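F5/8 type C domain protein (Clostridium perfringens, PDB 7JRM) probably recognises mucin-type glycans through a carbohydrate-binding module, as a modular part of the O-glycopeptidase ZmpB. Local coordinates at residues I112-E117 / E122-G127; A176-M181 / K188-D193; D104-G109 / G151-V156; K126-H131 / I136-E141. All blocks are in the same frame, centred on the assembly; numbering follows the deposited sequence.

Overall arrangement
All four interactions lie in the calcium-bearing NPCBM/NEW2 module, on the same side of the chain's centre. Interactions 2 and 4 join the two facing sheets of its sandwich by apolar side chains without a hydrogen bond between their segments; interaction 4 is fully buried, while interaction 2 reaches partly exposed Lys188 and exposed Asp179. Interaction 1 is a two-stranded hairpin held mainly by backbone bonds, and interaction 3 sets a turn against a short 3-10 segment through a CH-pi contact, a methyl on a carboxylate and a bridging water. Interactions 1 and 4 share Lys126 and Gly127. Asp104 of interaction 3 ties to both of these residues, and Met181 of interaction 2 packs on Gly151 of interaction 3.

Interaction 1 (I112-E117 / E122-G127); sequences IRLLNE and ETFAKG
The amide nitrogen ND2 of Asn116 gives one bond to Glu122 OE1 (2.8 Å, 153° at the hydrogen) and another to Ser120 OG. OE1 receives it on its anti lone pair, and the carboxylate is turned 60° from the amide plane. An asparagine suits this place because its other end, OD1, accepts from Lys187 NZ. The chain of Glu122 bends at chi2 (80°), which directs OE1 to the amide. The bond lies beside the turn of a beta hairpin, strands 112-115 and 121-124, which packs against strand 215-224. Leu114 and Glu122 form a hydrogen-bonded pair, with Leu114 N to Glu122 O at 2.9 Å and Glu122 N to Leu114 O at 2.8 Å. Phe124 N adds a nearly straight bond to Ile112 O, 2.8 Å long, while one water bridges Ile112 N and Phe124 O. Apolar side chains of Ile112, Leu114 and Phe124 share the face that meets strand 215-224. Ile112 CG2 lies 3.9 Å from Phe124 CB, and Leu114 CD1 comes obliquely to ring atom CE1 of Phe124 at 4.2 Å. Further along, Ile112 CD1 rests 3.5 Å from Gly127 C, at a backbone position whose angles call for glycine.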
loop_
_atom_site.group_PDB
_atom_site.type_symbol
_atom_site.label_atom_id
_atom_site.label_comp_id
_atom_site.label_asym_id
_atom_site.label_seq_id
_atom_site.Cartn_x
_atom_site.Cartn_y
_atom_site.Cartn_z
ATOM N N ILE A 112 30.767 -21.416 9.360
ATOM C CA ILE A 112 31.417 -20.145 9.657
ATOM C C ILE A 112 30.867 -19.611 10.973
ATOM O O ILE A 112 29.662 -19.365 11.104
ATOM C CB ILE A 112 31.211 -19.143 8.515
ATOM C CG1 ILE A 112 31.995 -19.588 7.279
ATOM C CG2 ILE A 112 31.628 -17.748 8.949
ATOM C CD1 ILE A 112 31.604 -18.865 6.017
ATOM N N ARG A 113 31.747 -19.438 11.956
ATOM C CA ARG A 113 31.339 -19.044 13.296
ATOM C C ARG A 113 32.287 -17.982 13.827
ATOM O O ARG A 113 33.506 -18.176 13.828
ATOM C CB ARG A 113 31.312 -20.253 14.241
ATOM C CG ARG A 113 30.213 -21.255 13.923
ATOM C CD ARG A 113 30.364 -22.534 14.732
ATOM N NE ARG A 113 31.657 -23.178 14.520
ATOM C CZ ARG A 113 32.437 -23.625 15.499
ATOM N NH1 ARG A 113 32.058 -23.499 16.763
ATOM N NH2 ARG A 113 33.598 -24.198 15.214
ATOM N N LEU A 114 31.723 -16.864 14.280
ATOM C CA LEU A 114 32.483 -15.765 14.852
ATOM C C LEU A 114 31.931 -15.437 16.233
ATOM O O LEU A 114 30.901 -15.968 16.659
ATOM C CB LEU A 114 32.444 -14.525 13.949
ATOM C CG LEU A 114 33.089 -14.676 12.570
ATOM C CD1 LEU A 114 33.041 -13.360 11.809
ATOM C CD2 LEU A 114 34.518 -15.175 12.699
ATOM N N LEU A 115 32.627 -14.548 16.933
ATOM C CA LEU A 115 32.261 -14.153 18.286
ATOM C C LEU A 115 31.529 -12.817 18.268
ATOM O O LEU A 115 31.932 -11.884 17.568
ATOM C CB LEU A 115 33.500 -14.059 19.179
ATOM C CG LEU A 115 33.263 -13.775 20.663
ATOM C CD1 LEU A 115 32.699 -15.002 21.361
ATOM C CD2 LEU A 115 34.549 -13.316 21.333
ATOM N N ASN A 116 30.450 -12.734 19.041
ATOM C CA ASN A 116 29.670 -11.513 19.155
ATOM C C ASN A 116 30.179 -10.662 20.316
ATOM O O ASN A 116 31.042 -11.070 21.096
ATOM C CB ASN A 116 28.188 -11.837 19.342
ATOM C CG ASN A 116 27.535 -12.336 18.068
ATOM O OD1 ASN A 116 27.825 -11.847 16.977
ATOM N ND2 ASN A 116 26.647 -13.315 18.201
ATOM N N GLU A 117 29.622 -9.452 20.426
ATOM C CA GLU A 117 30.032 -8.545 21.492
ATOM C C GLU A 117 29.645 -9.075 22.868
ATOM O O GLU A 117 30.364 -8.838 23.845
ATOM C CB GLU A 117 29.425 -7.160 21.268
ATOM C CG GLU A 117 30.214 -6.028 21.906
ATOM C CD GLU A 117 31.583 -5.846 21.280
ATOM O OE1 GLU A 117 31.686 -5.931 20.037
ATOM O OE2 GLU A 117 32.555 -5.618 22.029
ATOM N N GLU A 122 28.139 -16.276 16.722
ATOM C CA GLU A 122 27.298 -16.005 15.564
ATOM C C GLU A 122 27.646 -16.995 14.458
ATOM O O GLU A 122 28.797 -17.053 14.011
ATOM C CB GLU A 122 27.481 -14.568 15.076
ATOM C CG GLU A 122 26.476 -14.142 14.021
ATOM C CD GLU A 122 25.134 -13.764 14.613
ATOM O OE1 GLU A 122 25.071 -13.512 15.835
ATOM O OE2 GLU A 122 24.140 -13.723 13.858
ATOM N N THR A 123 26.656 -17.768 14.023
ATOM C CA THR A 123 26.836 -18.762 12.974
ATOM C C THR A 123 26.298 -18.213 11.660
ATOM O O THR A 123 25.143 -17.780 11.589
ATOM C CB THR A 123 26.126 -20.070 13.330
ATOM O OG1 THR A 123 26.457 -20.445 14.673
ATOM C CG2 THR A 123 26.549 -21.179 12.381
ATOM N N PHE A 124 27.135 -18.232 10.626
ATOM C CA PHE A 124 26.783 -17.697 9.319
ATOM C C PHE A 124 26.600 -18.829 8.318
ATOM O O PHE A 124 27.345 -19.815 8.336
ATOM C CB PHE A 124 27.857 -16.735 8.803
ATOM C CG PHE A 124 28.036 -15.510 9.651
ATOM C CD1 PHE A 124 28.842 -15.542 10.776
ATOM C CD2 PHE A 124 27.406 -14.323 9.316
ATOM C CE1 PHE A 124 29.012 -14.413 11.554
ATOM C CE2 PHE A 124 27.571 -13.190 10.091
ATOM C CZ PHE A 124 28.375 -13.235 11.210
ATOM N N ALA A 125 25.607 -18.681 7.441
ATOM C CA ALA A 125 25.440 -19.640 6.359
ATOM C C ALA A 125 26.281 -19.269 5.147
ATOM O O ALA A 125 26.648 -20.146 4.357
ATOM C CB ALA A 125 23.964 -19.743 5.966
ATOM N N LYS A 126 26.602 -17.985 4.990
ATOM C CA LYS A 126 27.331 -17.487 3.835
ATOM C C LYS A 126 28.618 -16.805 4.276
ATOM O O LYS A 126 28.692 -16.221 5.360
ATOM C CB LYS A 126 26.475 -16.507 3.027
ATOM C CG LYS A 126 25.039 -16.959 2.825
ATOM C CD LYS A 126 24.953 -18.099 1.824
ATOM C CE LYS A 126 25.268 -17.618 0.417
ATOM N NZ LYS A 126 25.516 -18.751 -0.516
ATOM N N GLY A 127 29.625 -16.880 3.422
ATOM C CA GLY A 127 30.892 -16.235 3.682
ATOM C C GLY A 127 32.028 -17.007 3.040
ATOM O O GLY A 127 31.816 -17.938 2.268
HETATM O O HOH W 1 28.748 -21.805 7.176
#

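Interaction 2 (A176-M181 / K188-D193); sequences AETDVM and KRLVVD
Thr178, Ala176 and Met181 face Lys188, Leu190 and Val192 across the beta sandwich of this galactose-binding-like module. The residues 176-181 belong to the edge strand 173-182 of the five-stranded sheet, whereas strand 188-193 lies in the opposing sheet, so no backbone hydrogen bond joins them. The two segments run nearly antiparallel, 166° apart.

The apolar packing is made by methyl groups of Ala176, Thr178, Leu190 and Val192. Ala176 CB touches Val192 CG2 at 3.9 Å, a small residue where Val192 reaches across. Beside it Thr178 CG2 meets the branched end of Leu190 at CD2 (3.7 Å), the two side chains crossing at about a right angle.

Threonine can serve both environments: its methyl turns to Leu190, while chi1 of 70° sends OG1 back to the backbone, where it donates to Asp179 O (2.9 Å) and accepts from Phe166 N on the neighbouring strand.

Charge contributes only loosely: Asp179 OD2 stands 4.4 Å from Lys188 NZ, beyond salt-bridge range.

Mixed contacts close this end. The aliphatic stem of Lys188 packs on Thr178 CB, which lets a charged residue line a hydrophobic border. Met181 and Lys188 slide past each other in opposite directions, SD of the methionine lying 3.9 Å from CD of the lysine. A bend at chi3 of Met181 (90°) turns its methyl CE to the backbone of Lys188, 3.8 Å from Lys188 N.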
loop_
_atom_site.group_PDB
_atom_site.type_symbol
_atom_site.label_atom_id
_atom_site.label_comp_id
_atom_site.label_asym_id
_atom_site.label_seq_id
_atom_site.Cartn_x
_atom_site.Cartn_y
_atom_site.Cartn_z
ATOM N N ALA A 176 40.536 -0.174 3.760
ATOM C CA ALA A 176 40.079 -0.425 5.118
ATOM C C ALA A 176 40.887 -1.567 5.714
ATOM O O ALA A 176 41.433 -2.410 4.999
ATOM C CB ALA A 176 38.581 -0.748 5.160
ATOM N N GLU A 177 40.954 -1.582 7.043
ATOM C CA GLU A 177 41.658 -2.633 7.762
ATOM C C GLU A 177 41.208 -2.619 9.214
ATOM O O GLU A 177 40.707 -1.611 9.720
ATOM C CB GLU A 177 43.178 -2.464 7.667
ATOM C CG GLU A 177 43.737 -1.354 8.541
ATOM C CD GLU A 177 45.234 -1.182 8.371
ATOM O OE1 GLU A 177 45.876 -2.085 7.796
ATOM O OE2 GLU A 177 45.768 -0.142 8.812
ATOM N N THR A 178 41.388 -3.758 9.875
ATOM C CA THR A 178 41.088 -3.899 11.288
ATOM C C THR A 178 42.382 -3.856 12.094
ATOM O O THR A 178 43.486 -3.799 11.548
ATOM C CB THR A 178 40.331 -5.203 11.555
ATOM O OG1 THR A 178 41.214 -6.317 11.368
ATOM C CG2 THR A 178 39.144 -5.338 10.616
ATOM N N ASP A 179 42.240 -3.878 13.416
ATOM C CA ASP A 179 43.383 -4.095 14.285
ATOM C C ASP A 179 43.751 -5.577 14.271
ATOM O O ASP A 179 43.175 -6.381 13.534
ATOM C CB ASP A 179 43.079 -3.618 15.704
ATOM C CG ASP A 179 42.470 -2.231 15.737
ATOM O OD1 ASP A 179 42.909 -1.365 14.951
ATOM O OD2 ASP A 179 41.551 -2.007 16.554
ATOM N N VAL A 180 44.726 -5.950 15.095
ATOM C CA VAL A 180 45.048 -7.362 15.260
ATOM C C VAL A 180 43.909 -8.031 16.018
ATOM O O VAL A 180 43.610 -7.673 17.164
ATOM C CB VAL A 180 46.388 -7.543 15.985
ATOM C CG1 VAL A 180 46.509 -8.959 16.527
ATOM C CG2 VAL A 180 47.541 -7.228 15.044
ATOM N N MET A 181 43.258 -8.996 15.376
ATOM C CA MET A 181 42.106 -9.676 15.951
ATOM C C MET A 181 42.544 -11.015 16.528
ATOM O O MET A 181 43.236 -11.788 15.859
ATOM C CB MET A 181 41.015 -9.881 14.899
ATOM C CG MET A 181 40.167 -8.644 14.655
ATOM S SD MET A 181 38.777 -8.949 13.553
ATOM C CE MET A 181 37.518 -9.412 14.740
ATOM N N LYS A 188 34.210 -7.870 13.717
ATOM C CA LYS A 188 34.240 -6.494 13.247
ATOM C C LYS A 188 33.617 -6.402 11.861
ATOM O O LYS A 188 33.683 -7.345 11.067
ATOM C CB LYS A 188 35.674 -5.955 13.211
ATOM C CG LYS A 188 36.268 -5.664 14.581
ATOM C CD LYS A 188 37.731 -5.259 14.470
ATOM C CE LYS A 188 38.388 -5.168 15.838
ATOM N NZ LYS A 188 37.726 -4.157 16.711
ATOM N N ARG A 189 33.011 -5.253 11.576
ATOM C CA ARG A 189 32.351 -5.010 10.302
ATOM C C ARG A 189 33.205 -4.094 9.437
ATOM O O ARG A 189 33.811 -3.140 9.933
ATOM C CB ARG A 189 30.969 -4.387 10.512
ATOM C CG ARG A 189 30.113 -4.330 9.257
ATOM C CD ARG A 189 28.704 -3.855 9.572
ATOM N NE ARG A 189 27.828 -3.916 8.405
ATOM C CZ ARG A 189 26.686 -3.246 8.291
ATOM N NH1 ARG A 189 26.273 -2.460 9.276
ATOM N NH2 ARG A 189 25.953 -3.364 7.191
ATOM N N LEU A 190 33.252 -4.393 8.140
ATOM C CA LEU A 190 33.981 -3.587 7.168
ATOM C C LEU A 190 33.044 -3.244 6.021
ATOM O O LEU A 190 32.535 -4.143 5.344
ATOM C CB LEU A 190 35.220 -4.323 6.648
ATOM C CG LEU A 190 36.290 -4.695 7.678
ATOM C CD1 LEU A 190 37.420 -5.473 7.020
ATOM C CD2 LEU A 190 36.826 -3.453 8.376
ATOM N N VAL A 191 32.816 -1.951 5.808
ATOM C CA VAL A 191 31.964 -1.453 4.732
ATOM C C VAL A 191 32.826 -0.552 3.861
ATOM O O VAL A 191 33.232 0.535 4.294
ATOM C CB VAL A 191 30.738 -0.703 5.267
ATOM C CG1 VAL A 191 29.840 -0.271 4.119
ATOM C CG2 VAL A 191 29.970 -1.574 6.250
ATOM N N VAL A 192 33.106 -0.994 2.636
ATOM C CA VAL A 192 34.086 -0.353 1.768
ATOM C C VAL A 192 33.397 0.138 0.502
ATOM O O VAL A 192 32.625 -0.601 -0.120
ATOM C CB VAL A 192 35.241 -1.309 1.417
ATOM C CG1 VAL A 192 36.323 -0.572 0.639
ATOM C CG2 VAL A 192 35.813 -1.933 2.679
ATOM N N ASP A 193 33.686 1.381 0.124
ATOM C CA ASP A 193 33.247 1.920 -1.156
ATOM C C ASP A 193 34.081 1.301 -2.273
ATOM O O ASP A 193 35.310 1.417 -2.272
ATOM C CB ASP A 193 33.387 3.442 -1.154
ATOM C CG ASP A 193 32.692 4.105 -2.333
ATOM O OD1 ASP A 193 32.357 3.410 -3.313
ATOM O OD2 ASP A 193 32.484 5.335 -2.276
#

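Interaction 3 (D104-G109 / G151-V156); sequences DRAVSG and GIDRHV
Ser108 sits over one face of the His155 imidazole, and next to this pair Ala106 presses its methyl on the Asp153 carboxylate. The serine belongs to a type I beta turn, Ala106 to Gly109, and Asp153 opens an Asx turn, its OD2 accepting from His155 N, which comes from well above the carboxylate plane. A turn thus meets the Asx turn and short 3-10 segment that follow strand 145-152, beside strand 215-224 of the sandwich.

Ser108 CB stands 3.8 Å from the His155 ring centroid and only 13° off its normal, a CH-pi contact, while Ser108 OG lies over the same ring toward its rim, 3.5 Å from CG. A side chain this small brings both CB and OG close over the ring. His155 is extended from its backbone N (chi1 174°), which brings the ring out to the serine.

Ala106 CB approaches Asp153 OD1 to 3.3 Å, with the other carboxylate oxygen scarcely farther off. OD1 takes a weak bond from Arg113 N; Asp217 OD2 lies close by, a neighbour that might favour a proton on one of the two acids. On its own side the turn is clasped by Arg105, which grips Gly109 O side-on with NE and NH2.

One water donates to Asp153 OD2 at 2.6 Å and is weakly bonded to Ser108 OG at 3.1 Å.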
loop_
_atom_site.group_PDB
_atom_site.type_symbol
_atom_site.label_atom_id
_atom_site.label_comp_id
_atom_site.label_asym_id
_atom_site.label_seq_id
_atom_site.Cartn_x
_atom_site.Cartn_y
_atom_site.Cartn_z
ATOM N N ASP A 104 31.171 -20.664 1.911
ATOM C CA ASP A 104 30.084 -20.853 2.869
ATOM C C ASP A 104 30.460 -21.764 4.033
ATOM O O ASP A 104 29.590 -22.126 4.835
ATOM C CB ASP A 104 28.818 -21.383 2.179
ATOM C CG ASP A 104 28.216 -20.377 1.216
ATOM O OD1 ASP A 104 28.430 -19.164 1.415
ATOM O OD2 ASP A 104 27.534 -20.795 0.258
ATOM N N ARG A 105 31.731 -22.143 4.150
ATOM C CA ARG A 105 32.213 -22.941 5.268
ATOM C C ARG A 105 33.537 -22.369 5.749
ATOM O O ARG A 105 34.241 -21.673 5.013
ATOM C CB ARG A 105 32.401 -24.421 4.893
ATOM C CG ARG A 105 31.221 -25.065 4.181
ATOM C CD ARG A 105 30.019 -25.205 5.099
ATOM N NE ARG A 105 30.261 -26.138 6.195
ATOM C CZ ARG A 105 29.299 -26.752 6.876
ATOM N NH1 ARG A 105 28.027 -26.530 6.571
ATOM N NH2 ARG A 105 29.605 -27.587 7.858
ATOM N N ALA A 106 33.873 -22.673 7.001
ATOM C CA ALA A 106 35.181 -22.315 7.520
ATOM C C ALA A 106 36.256 -23.181 6.866
ATOM O O ALA A 106 35.970 -24.163 6.175
ATOM C CB ALA A 106 35.217 -22.465 9.039
ATOM N N VAL A 107 37.517 -22.804 7.090
ATOM C CA VAL A 107 38.622 -23.534 6.475
ATOM C C VAL A 107 38.705 -24.954 7.021
ATOM O O VAL A 107 39.208 -25.862 6.348
ATOM C CB VAL A 107 39.946 -22.763 6.671
ATOM C CG1 VAL A 107 40.377 -22.791 8.132
ATOM C CG2 VAL A 107 41.036 -23.330 5.770
ATOM N N SER A 108 38.199 -25.179 8.233
ATOM C CA SER A 108 38.187 -26.510 8.823
ATOM C C SER A 108 37.017 -27.362 8.341
ATOM O O SER A 108 36.899 -28.519 8.759
ATOM C CB SER A 108 38.156 -26.405 10.351
ATOM O OG SER A 108 36.833 -26.208 10.817
ATOM N N GLY A 109 36.159 -26.827 7.474
ATOM C CA GLY A 109 34.985 -27.531 7.016
ATOM C C GLY A 109 33.742 -27.304 7.848
ATOM O O GLY A 109 32.634 -27.562 7.366
ATOM N N GLY A 151 36.660 -11.947 11.517
ATOM C CA GLY A 151 37.043 -12.414 12.832
ATOM C C GLY A 151 37.719 -13.765 12.750
ATOM O O GLY A 151 37.819 -14.378 11.683
ATOM N N ILE A 152 38.188 -14.214 13.909
ATOM C CA ILE A 152 38.806 -15.528 14.031
ATOM C C ILE A 152 37.709 -16.580 14.124
ATOM O O ILE A 152 36.774 -16.448 14.924
ATOM C CB ILE A 152 39.734 -15.580 15.256
ATOM C CG1 ILE A 152 40.915 -14.622 15.078
ATOM C CG2 ILE A 152 40.226 -17.000 15.499
ATOM C CD1 ILE A 152 42.038 -15.182 14.236
ATOM N N ASP A 153 37.812 -17.622 13.300
ATOM C CA ASP A 153 36.822 -18.690 13.324
ATOM C C ASP A 153 36.833 -19.391 14.677
ATOM O O ASP A 153 37.884 -19.563 15.300
ATOM C CB ASP A 153 37.095 -19.694 12.202
ATOM C CG ASP A 153 36.004 -20.740 12.077
ATOM O OD1 ASP A 153 34.891 -20.399 11.631
ATOM O OD2 ASP A 153 36.261 -21.911 12.424
ATOM N N ARG A 154 35.646 -19.797 15.132
ATOM C CA ARG A 154 35.496 -20.358 16.470
ATOM C C ARG A 154 36.065 -21.765 16.598
ATOM O O ARG A 154 36.150 -22.274 17.721
ATOM C CB ARG A 154 34.019 -20.361 16.872
ATOM C CG ARG A 154 33.438 -18.975 17.113
ATOM C CD ARG A 154 34.392 -18.105 17.918
ATOM N NE ARG A 154 34.525 -18.564 19.298
ATOM C CZ ARG A 154 35.220 -17.925 20.234
ATOM N NH1 ARG A 154 35.288 -18.413 21.465
ATOM N NH2 ARG A 154 35.848 -16.795 19.937
ATOM N N HIS A 155 36.456 -22.404 15.492
ATOM C CA HIS A 155 37.018 -23.747 15.571
ATOM C C HIS A 155 38.357 -23.772 16.300
ATOM O O HIS A 155 38.744 -24.824 16.823
ATOM C CB HIS A 155 37.172 -24.333 14.165
ATOM C CG HIS A 155 37.864 -25.661 14.131
ATOM N ND1 HIS A 155 37.203 -26.851 14.343
ATOM C CD2 HIS A 155 39.159 -25.985 13.904
ATOM C CE1 HIS A 155 38.061 -27.851 14.252
ATOM N NE2 HIS A 155 39.255 -27.353 13.986
ATOM N N VAL A 156 39.061 -22.644 16.360
ATOM C CA VAL A 156 40.363 -22.582 17.014
ATOM C C VAL A 156 40.249 -21.811 18.322
ATOM O O VAL A 156 41.200 -21.147 18.750
ATOM C CB VAL A 156 41.418 -21.947 16.089
ATOM C CG1 VAL A 156 41.702 -22.858 14.905
ATOM C CG2 VAL A 156 40.955 -20.578 15.614
HETATM O O HOH W 2 37.919 -23.258 10.941
#

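Interaction 4 (K126-H131 / I136-E141); sequences KGIGTH and IVYNSE
Ile128 and Thr130 meet Ile136 and Tyr138 in the buried interior of the beta sandwich. Strand 127-131 belongs to the six-stranded sheet and strand 134-139 to the facing five-stranded one; their axes pass 11.3 Å apart with directions 151° apart, so side chains rather than backbone bonds span the interval.

Apolar contact is carried by the isoleucines. Ile128 CG2 lies 3.8 Å from CD1 of Ile136, a branch meeting a chain end. Ile136 is stretched out at chi2 (180°), and this extension carries its terminal methyl across to the opposite sheet. There CD1 also passes within 4.1 Å of Thr130 OG1, the two side chains sliding by one another in opposite directions. Beta-branched residues favour the extended backbone of strands. Trp218 of strand 215-224 touches both Ile128 and Thr130.

Two hydroxyls enter this interior. Tyr138, arriving from the other sheet, brings its OH 3.4 Å from Ile128 CD1, a packing contact between an oxygen and a methyl. Its long side chain carries the hydroxyl across to the other sheet, and Trp91 touches it too. The hydroxyl of Thr130 is hydrogen-bonded with Ser134 OG.

Where the strand leaves the sheet, Asn139 forms an Asx turn, its OD1 accepting from Glu141 N at 2.9 Å.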
loop_
_atom_site.group_PDB
_atom_site.type_symbol
_atom_site.label_atom_id
_atom_site.label_comp_id
_atom_site.label_asym_id
_atom_site.label_seq_id
_atom_site.Cartn_x
_atom_site.Cartn_y
_atom_site.Cartn_z
ATOM N N LYS A 126 26.602 -17.985 4.990
ATOM C CA LYS A 126 27.331 -17.487 3.835
ATOM C C LYS A 126 28.618 -16.805 4.276
ATOM O O LYS A 126 28.692 -16.221 5.360
ATOM C CB LYS A 126 26.475 -16.507 3.027
ATOM C CG LYS A 126 25.039 -16.959 2.825
ATOM C CD LYS A 126 24.953 -18.099 1.824
ATOM C CE LYS A 126 25.268 -17.618 0.417
ATOM N NZ LYS A 126 25.516 -18.751 -0.516
ATOM N N GLY A 127 29.625 -16.880 3.422
ATOM C CA GLY A 127 30.892 -16.235 3.682
ATOM C C GLY A 127 32.028 -17.007 3.040
ATOM O O GLY A 127 31.816 -17.938 2.268
ATOM N N ILE A 128 33.245 -16.593 3.383
ATOM C CA ILE A 128 34.468 -17.186 2.853
ATOM C C ILE A 128 35.362 -17.555 4.027
ATOM O O ILE A 128 35.742 -16.685 4.819
ATOM C CB ILE A 128 35.203 -16.232 1.895
ATOM C CG1 ILE A 128 34.298 -15.849 0.723
ATOM C CG2 ILE A 128 36.491 -16.865 1.397
ATOM C CD1 ILE A 128 33.965 -17.006 -0.192
ATOM N N GLY A 129 35.700 -18.839 4.139
ATOM C CA GLY A 129 36.605 -19.312 5.159
ATOM C C GLY A 129 37.992 -19.512 4.583
ATOM O O GLY A 129 38.178 -20.286 3.643
ATOM N N THR A 130 38.966 -18.803 5.150
ATOM C CA THR A 130 40.328 -18.830 4.635
ATOM C C THR A 130 41.295 -18.936 5.811
ATOM O O THR A 130 40.898 -19.202 6.949
ATOM C CB THR A 130 40.601 -17.598 3.759
ATOM O OG1 THR A 130 41.845 -17.768 3.066
ATOM C CG2 THR A 130 40.655 -16.330 4.604
ATOM N N HIS A 131 42.578 -18.721 5.523
ATOM C CA HIS A 131 43.642 -18.925 6.497
ATOM C C HIS A 131 44.823 -18.050 6.103
ATOM O O HIS A 131 45.242 -18.066 4.943
ATOM C CB HIS A 131 44.048 -20.403 6.541
ATOM C CG HIS A 131 44.870 -20.779 7.734
ATOM N ND1 HIS A 131 46.106 -20.227 7.992
ATOM C CD2 HIS A 131 44.642 -21.673 8.726
ATOM C CE1 HIS A 131 46.598 -20.756 9.098
ATOM N NE2 HIS A 131 45.730 -21.634 9.564
ATOM N N ILE A 136 42.659 -13.005 -1.661
ATOM C CA ILE A 136 41.558 -13.433 -2.516
ATOM C C ILE A 136 41.075 -12.222 -3.300
ATOM O O ILE A 136 40.723 -11.193 -2.710
ATOM C CB ILE A 136 40.413 -14.060 -1.705
ATOM C CG1 ILE A 136 40.955 -15.149 -0.777
ATOM C CG2 ILE A 136 39.359 -14.637 -2.634
ATOM C CD1 ILE A 136 39.892 -15.816 0.072
ATOM N N VAL A 137 41.058 -12.344 -4.625
ATOM C CA VAL A 137 40.717 -11.249 -5.525
ATOM C C VAL A 137 39.400 -11.575 -6.215
ATOM O O VAL A 137 39.205 -12.698 -6.698
ATOM C CB VAL A 137 41.833 -11.004 -6.557
ATOM C CG1 VAL A 137 41.433 -9.902 -7.528
ATOM C CG2 VAL A 137 43.136 -10.655 -5.854
ATOM N N TYR A 138 38.501 -10.595 -6.262
ATOM C CA TYR A 138 37.215 -10.728 -6.926
ATOM C C TYR A 138 37.048 -9.630 -7.967
ATOM O O TYR A 138 37.599 -8.532 -7.831
ATOM C CB TYR A 138 36.053 -10.651 -5.927
ATOM C CG TYR A 138 35.797 -11.924 -5.156
ATOM C CD1 TYR A 138 36.406 -12.149 -3.929
ATOM C CD2 TYR A 138 34.937 -12.895 -5.650
ATOM C CE1 TYR A 138 36.170 -13.307 -3.218
ATOM C CE2 TYR A 138 34.695 -14.059 -4.945
ATOM C CZ TYR A 138 35.315 -14.259 -3.730
ATOM O OH TYR A 138 35.079 -15.416 -3.024
ATOM N N ASN A 139 36.280 -9.937 -9.009
ATOM C CA ASN A 139 35.848 -8.914 -9.953
ATOM C C ASN A 139 34.808 -8.030 -9.274
ATOM O O ASN A 139 33.768 -8.520 -8.826
ATOM C CB ASN A 139 35.275 -9.564 -11.213
ATOM C CG ASN A 139 34.909 -8.550 -12.289
ATOM O OD1 ASN A 139 34.176 -7.592 -12.043
ATOM N ND2 ASN A 139 35.419 -8.766 -13.497
ATOM N N SER A 140 35.089 -6.729 -9.194
ATOM C CA SER A 140 34.214 -5.782 -8.513
ATOM C C SER A 140 33.573 -4.786 -9.472
ATOM O O SER A 140 33.070 -3.746 -9.033
ATOM C CB SER A 140 34.984 -5.044 -7.417
ATOM O OG SER A 140 36.086 -4.336 -7.958
ATOM N N GLU A 141 33.577 -5.082 -10.769
ATOM C CA GLU A 141 33.023 -4.158 -11.751
ATOM C C GLU A 141 31.506 -4.086 -11.622
ATOM O O GLU A 141 30.825 -5.115 -11.574
ATOM C CB GLU A 141 33.415 -4.589 -13.163
ATOM C CG GLU A 141 34.914 -4.681 -13.390
ATOM C CD GLU A 141 35.271 -4.931 -14.841
ATOM O OE1 GLU A 141 34.698 -4.253 -15.720
ATOM O OE2 GLU A 141 36.123 -5.806 -15.103
#